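Local coordinates for pyruvate carboxylase protein (Rhizobium etli, PDB 2QF7) that is a large multidomain carboxylase of the biotin-dependent family, built from biotin carboxylase, TIM-barrel and biotin-carrying domains and assembled as a tetramer, at residues N523-G528 and T581-L586; Q884-I889 and S931-D936. All blocks are in the same frame, centred on the assembly; numbering follows the deposited sequence.

Contact 1 of 2, residues N523-G528 and T581-L586; sequences NGVKDG and TYSHAL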
loop_
_atom_site.group_PDB
_atom_site.type_symbol
_atom_site.label_atom_id
_atom_site.label_comp_id
_atom_site.label_asym_id
_atom_site.label_seq_id
_atom_site.Cartn_x
_atom_site.Cartn_y
_atom_site.Cartn_z
ATOM N N ASN A 523 -15.507 -22.029 46.458
ATOM C CA ASN A 523 -16.381 -23.022 47.170
ATOM C C ASN A 523 -16.455 -24.358 46.406
ATOM O O ASN A 523 -15.399 -24.946 46.105
ATOM C CB ASN A 523 -17.774 -22.491 47.577
ATOM C CG ASN A 523 -17.757 -21.762 48.925
ATOM O OD1 ASN A 523 -16.789 -21.861 49.695
ATOM N ND2 ASN A 523 -18.837 -21.019 49.215
ATOM N N GLY A 524 -17.676 -24.818 46.103
ATOM C CA GLY A 524 -17.971 -25.936 45.160
ATOM C C GLY A 524 -19.420 -25.764 44.659
ATOM O O GLY A 524 -20.153 -24.902 45.160
ATOM N N VAL A 525 -19.863 -26.545 43.685
ATOM C CA VAL A 525 -21.209 -26.279 43.140
ATOM C C VAL A 525 -22.323 -27.046 43.900
ATOM O O VAL A 525 -22.158 -28.231 44.209
ATOM C CB VAL A 525 -21.264 -26.321 41.542
ATOM C CG1 VAL A 525 -19.873 -26.581 40.912
ATOM C CG2 VAL A 525 -22.305 -27.283 41.018
ATOM N N LYS A 526 -23.411 -26.360 44.233
ATOM C CA LYS A 526 -24.529 -26.977 44.923
ATOM C C LYS A 526 -25.416 -27.722 43.897
ATOM O O LYS A 526 -25.613 -27.221 42.797
ATOM C CB LYS A 526 -25.412 -25.944 45.603
ATOM C CG LYS A 526 -24.693 -25.065 46.624
ATOM N N ASP A 527 -25.992 -28.854 44.310
ATOM C CA ASP A 527 -26.869 -29.679 43.451
ATOM C C ASP A 527 -28.018 -28.802 43.028
ATOM O O ASP A 527 -28.499 -27.997 43.830
ATOM C CB ASP A 527 -27.449 -30.842 44.258
ATOM C CG ASP A 527 -26.541 -32.052 44.332
ATOM O OD1 ASP A 527 -25.360 -31.983 43.919
ATOM O OD2 ASP A 527 -27.064 -33.116 44.764
ATOM N N GLY A 528 -28.493 -28.943 41.790
ATOM C CA GLY A 528 -29.682 -28.198 41.414
ATOM C C GLY A 528 -30.692 -29.067 40.664
ATOM O O GLY A 528 -30.780 -30.279 40.907
ATOM N N THR A 581 -20.203 -19.424 36.280
ATOM C CA THR A 581 -20.694 -18.353 37.111
ATOM C C THR A 581 -22.154 -18.583 37.454
ATOM O O THR A 581 -22.543 -18.486 38.637
ATOM C CB THR A 581 -20.425 -16.954 36.490
ATOM O OG1 THR A 581 -19.011 -16.826 36.243
ATOM C CG2 THR A 581 -20.818 -15.856 37.495
ATOM N N TYR A 582 -22.950 -18.914 36.444
ATOM C CA TYR A 582 -24.341 -19.297 36.666
ATOM C C TYR A 582 -24.446 -20.474 37.631
ATOM O O TYR A 582 -25.227 -20.444 38.566
ATOM C CB TYR A 582 -24.984 -19.733 35.348
ATOM C CG TYR A 582 -25.552 -18.613 34.507
ATOM C CD1 TYR A 582 -24.810 -18.050 33.462
ATOM C CD2 TYR A 582 -26.868 -18.190 34.694
ATOM C CE1 TYR A 582 -25.371 -17.036 32.642
ATOM C CE2 TYR A 582 -27.412 -17.191 33.905
ATOM C CZ TYR A 582 -26.672 -16.633 32.889
ATOM O OH TYR A 582 -27.286 -15.669 32.138
ATOM N N SER A 583 -23.629 -21.507 37.407
ATOM C CA SER A 583 -23.629 -22.726 38.238
ATOM C C SER A 583 -23.411 -22.378 39.727
ATOM O O SER A 583 -24.103 -22.904 40.595
ATOM C CB SER A 583 -22.538 -23.696 37.738
ATOM O OG SER A 583 -22.639 -24.959 38.380
ATOM N N HIS A 584 -22.438 -21.503 40.018
ATOM C CA HIS A 584 -22.082 -21.174 41.396
ATOM C C HIS A 584 -23.005 -20.133 41.975
ATOM O O HIS A 584 -23.269 -20.187 43.173
ATOM C CB HIS A 584 -20.658 -20.610 41.502
ATOM C CG HIS A 584 -19.590 -21.661 41.375
ATOM N ND1 HIS A 584 -19.260 -22.248 40.168
ATOM C CD2 HIS A 584 -18.839 -22.291 42.316
ATOM C CE1 HIS A 584 -18.302 -23.147 40.367
ATOM N NE2 HIS A 584 -18.019 -23.182 41.655
ATOM N N ALA A 585 -23.432 -19.150 41.160
ATOM C CA ALA A 585 -24.061 -17.949 41.695
ATOM C C ALA A 585 -25.574 -18.053 41.727
ATOM O O ALA A 585 -26.207 -17.467 42.620
ATOM C CB ALA A 585 -23.636 -16.664 40.865
ATOM N N LEU A 586 -26.159 -18.765 40.741
ATOM C CA LEU A 586 -27.626 -18.909 40.602
ATOM C C LEU A 586 -28.020 -20.363 40.550
ATOM O O LEU A 586 -28.687 -20.808 39.584
ATOM C CB LEU A 586 -28.155 -18.184 39.328
ATOM C CG LEU A 586 -27.766 -16.700 39.248
ATOM C CD1 LEU A 586 -28.184 -16.079 37.867
ATOM C CD2 LEU A 586 -28.413 -15.932 40.441
HETATM O O HOH W 1 -23.661 -23.735 43.357
#
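Ser583 meets Val525 from the last turn of helix 572-585. Its hydroxyl lies anti to the backbone N (chi1 -171°) and faces the branched end of the valine, with Ser583 OG 3.5 Å from Val525 CG2 and 3.7 Å from Val525 CB. The hydroxyl's polar partner is Asn624 OD1, to which it is hydrogen-bonded; Asn624 also gives its ND2 to Lys526 O, tying helix and loop together from outside. A water bridges the backbones as well, accepting from Lys526 N at 2.8 Å and donating to Ser583 O at 2.9 Å. The helix belongs to the outer layer of the TIM barrel, following strand 552-555 and helix 557-566 and leading to strand 591-596, and the extended loop 523-528 runs past its C-terminal end on the way to helix 529-536. Next comes His584, whose side chain crosses that of Val525 at about a right angle. Val525 CB sits over one face of the imidazole, and Val525 CG1 is 3.8 Å from His584 CE1. Gly524 O approaches the ring obliquely, 4.1 Å from His584 CD2. The ring's ND1 is hydrogen-bonded to Gly580 O, one turn back, which helps fix the imidazole's rotation.

Contact 2 of 2, residues Q884-I889 and S931-D936; sequences QMFGDI and SMLKGD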
loop_
_atom_site.group_PDB
_atom_site.type_symbol
_atom_site.label_atom_id
_atom_site.label_comp_id
_atom_site.label_asym_id
_atom_site.label_seq_id
_atom_site.Cartn_x
_atom_site.Cartn_y
_atom_site.Cartn_z
ATOM N N GLN A 884 -55.528 -13.297 8.308
ATOM C CA GLN A 884 -56.963 -13.587 8.254
ATOM C C GLN A 884 -57.325 -14.332 6.966
ATOM O O GLN A 884 -58.171 -15.234 6.967
ATOM C CB GLN A 884 -57.810 -12.297 8.351
ATOM C CG GLN A 884 -57.804 -11.588 9.745
ATOM C CD GLN A 884 -58.337 -12.448 10.900
ATOM O OE1 GLN A 884 -59.186 -13.336 10.719
ATOM N NE2 GLN A 884 -57.814 -12.197 12.094
ATOM N N MET A 885 -56.689 -13.957 5.863
ATOM C CA MET A 885 -56.884 -14.645 4.571
ATOM C C MET A 885 -56.572 -16.156 4.634
ATOM O O MET A 885 -57.273 -16.968 4.021
ATOM C CB MET A 885 -56.056 -13.970 3.474
ATOM C CG MET A 885 -56.160 -14.674 2.127
ATOM S SD MET A 885 -55.147 -13.854 0.899
ATOM C CE MET A 885 -53.540 -14.417 1.414
ATOM N N PHE A 886 -55.502 -16.509 5.345
ATOM C CA PHE A 886 -55.107 -17.904 5.595
ATOM C C PHE A 886 -56.018 -18.610 6.599
ATOM O O PHE A 886 -55.878 -19.817 6.826
ATOM C CB PHE A 886 -53.643 -17.964 6.074
ATOM C CG PHE A 886 -52.634 -17.643 4.999
ATOM C CD1 PHE A 886 -52.623 -18.367 3.806
ATOM C CD2 PHE A 886 -51.668 -16.648 5.190
ATOM C CE1 PHE A 886 -51.702 -18.089 2.795
ATOM C CE2 PHE A 886 -50.718 -16.374 4.205
ATOM C CZ PHE A 886 -50.756 -17.108 2.979
ATOM N N GLY A 887 -56.972 -17.873 7.179
ATOM C CA GLY A 887 -57.965 -18.470 8.074
ATOM C C GLY A 887 -57.743 -18.105 9.540
ATOM O O GLY A 887 -58.492 -18.601 10.417
ATOM N N ASP A 888 -56.756 -17.226 9.800
ATOM C CA ASP A 888 -56.348 -16.796 11.146
ATOM C C ASP A 888 -55.571 -17.933 11.809
ATOM O O ASP A 888 -56.146 -18.860 12.397
ATOM C CB ASP A 888 -57.537 -16.300 12.011
ATOM C CG ASP A 888 -57.076 -15.590 13.287
ATOM O OD1 ASP A 888 -55.829 -15.476 13.510
ATOM O OD2 ASP A 888 -57.958 -15.155 14.074
ATOM N N ILE A 889 -54.255 -17.919 11.617
ATOM C CA ILE A 889 -53.456 -19.064 11.958
ATOM C C ILE A 889 -52.398 -18.709 13.004
ATOM O O ILE A 889 -52.082 -17.534 13.244
ATOM C CB ILE A 889 -52.745 -19.656 10.725
ATOM C CG1 ILE A 889 -51.853 -18.601 10.037
ATOM C CG2 ILE A 889 -53.766 -20.271 9.732
ATOM C CD1 ILE A 889 -50.807 -19.174 9.079
ATOM N N SER A 931 -46.406 -24.107 -0.782
ATOM C CA SER A 931 -46.028 -25.273 0.010
ATOM C C SER A 931 -46.880 -25.415 1.277
ATOM O O SER A 931 -47.268 -26.521 1.642
ATOM C CB SER A 931 -44.541 -25.182 0.342
ATOM O OG SER A 931 -44.194 -26.074 1.367
ATOM N N MET A 932 -47.150 -24.297 1.962
ATOM C CA MET A 932 -48.036 -24.310 3.122
ATOM C C MET A 932 -49.460 -24.763 2.759
ATOM O O MET A 932 -50.046 -25.611 3.446
ATOM C CB MET A 932 -48.099 -22.925 3.789
ATOM C CG MET A 932 -48.920 -22.965 5.062
ATOM S SD MET A 932 -48.818 -21.483 6.048
ATOM C CE MET A 932 -49.934 -20.479 5.082
ATOM N N LEU A 933 -50.024 -24.192 1.702
ATOM C CA LEU A 933 -51.389 -24.550 1.318
ATOM C C LEU A 933 -51.442 -25.992 0.795
ATOM O O LEU A 933 -52.469 -26.671 0.928
ATOM C CB LEU A 933 -51.937 -23.559 0.282
ATOM C CG LEU A 933 -52.129 -22.117 0.821
ATOM C CD1 LEU A 933 -52.232 -21.176 -0.367
ATOM C CD2 LEU A 933 -53.411 -22.018 1.671
ATOM N N LYS A 934 -50.327 -26.455 0.222
ATOM C CA LYS A 934 -50.211 -27.854 -0.209
ATOM C C LYS A 934 -50.331 -28.832 0.978
ATOM O O LYS A 934 -50.882 -29.931 0.824
ATOM C CB LYS A 934 -48.872 -28.109 -0.906
ATOM C CG LYS A 934 -48.751 -29.546 -1.482
ATOM C CD LYS A 934 -47.356 -29.743 -2.067
ATOM C CE LYS A 934 -47.199 -31.110 -2.777
ATOM N NZ LYS A 934 -45.769 -31.230 -3.219
ATOM N N GLY A 935 -49.736 -28.466 2.114
ATOM C CA GLY A 935 -49.813 -29.242 3.343
ATOM C C GLY A 935 -48.494 -29.490 4.043
ATOM O O GLY A 935 -48.463 -30.150 5.079
ATOM N N ASP A 936 -47.414 -28.921 3.519
ATOM C CA ASP A 936 -46.069 -29.212 3.997
ATOM C C ASP A 936 -45.809 -28.753 5.410
ATOM O O ASP A 936 -44.864 -29.217 6.038
ATOM C CB ASP A 936 -45.015 -28.610 3.076
ATOM C CG ASP A 936 -44.960 -29.285 1.693
ATOM O OD1 ASP A 936 -45.498 -30.413 1.516
ATOM O OD2 ASP A 936 -44.365 -28.670 0.766
#
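Met932 lays its terminal methyl over one face of the Phe886 ring, a CH-pi contact: Met932 CE is 3.7 Å from the ring centroid and 14° off the normal. Met932 CE is displaced toward the rim and comes closest to Phe886 CD1, at 3.6 Å. The sulfur stands farther back above the same face, Met932 SD lying 5.4 Å from the centroid of the Phe886 ring, so the pair is also a Met-aromatic contact. Met932 runs extended from its helix until chi3 (78°) bends the chain and sets CE between sulfur and ring. Met885 CE stands over the opposite face, offset toward the rim, and the phenyl lies between two methionine methyls.

Apolar contacts add Leu933 CD2 at the rim of the ring, roughly level with it, 4.3 Å from Phe886 CD1, and Ile889 CD1, 4.3 Å from Met932 CE.

Gly887 closes helix 872-885 in a Schellman motif with positive phi; Ser931 OG donates to Asp936 OD2 at 2.7 Å, across the end of helix 927-934. The two helix ends meet in the buried interior of the conserved carboxylase domain, where helix 895-909 packs on Phe886 and Met932, and helix 946-953 on Phe886 and Leu933.

How the contacts relate
Contact 1 and contact 2 are separate points in one chain, their centres 47 Å apart and their nearest atoms about 31 Å apart, so neither touches the other. They follow in series: 523-528 and 581-586 are both passed before 884-889 begins. Carboxylated Lys729 follows barrel strand 725-727, between the two in sequence, and belongs to neither. Contact 1 is partly buried, on the outside of the TIM barrel. Contact 2 is wholly buried and apolar, within the conserved carboxylase domain, at residues beyond the last barrel strand, 780-783. It still borders earlier parts of the chain: Lys705 bonds Gly887 O and Asp888 O, and Tyr706 OH bonds Asp888 O. In both, no other subunit touches the segments.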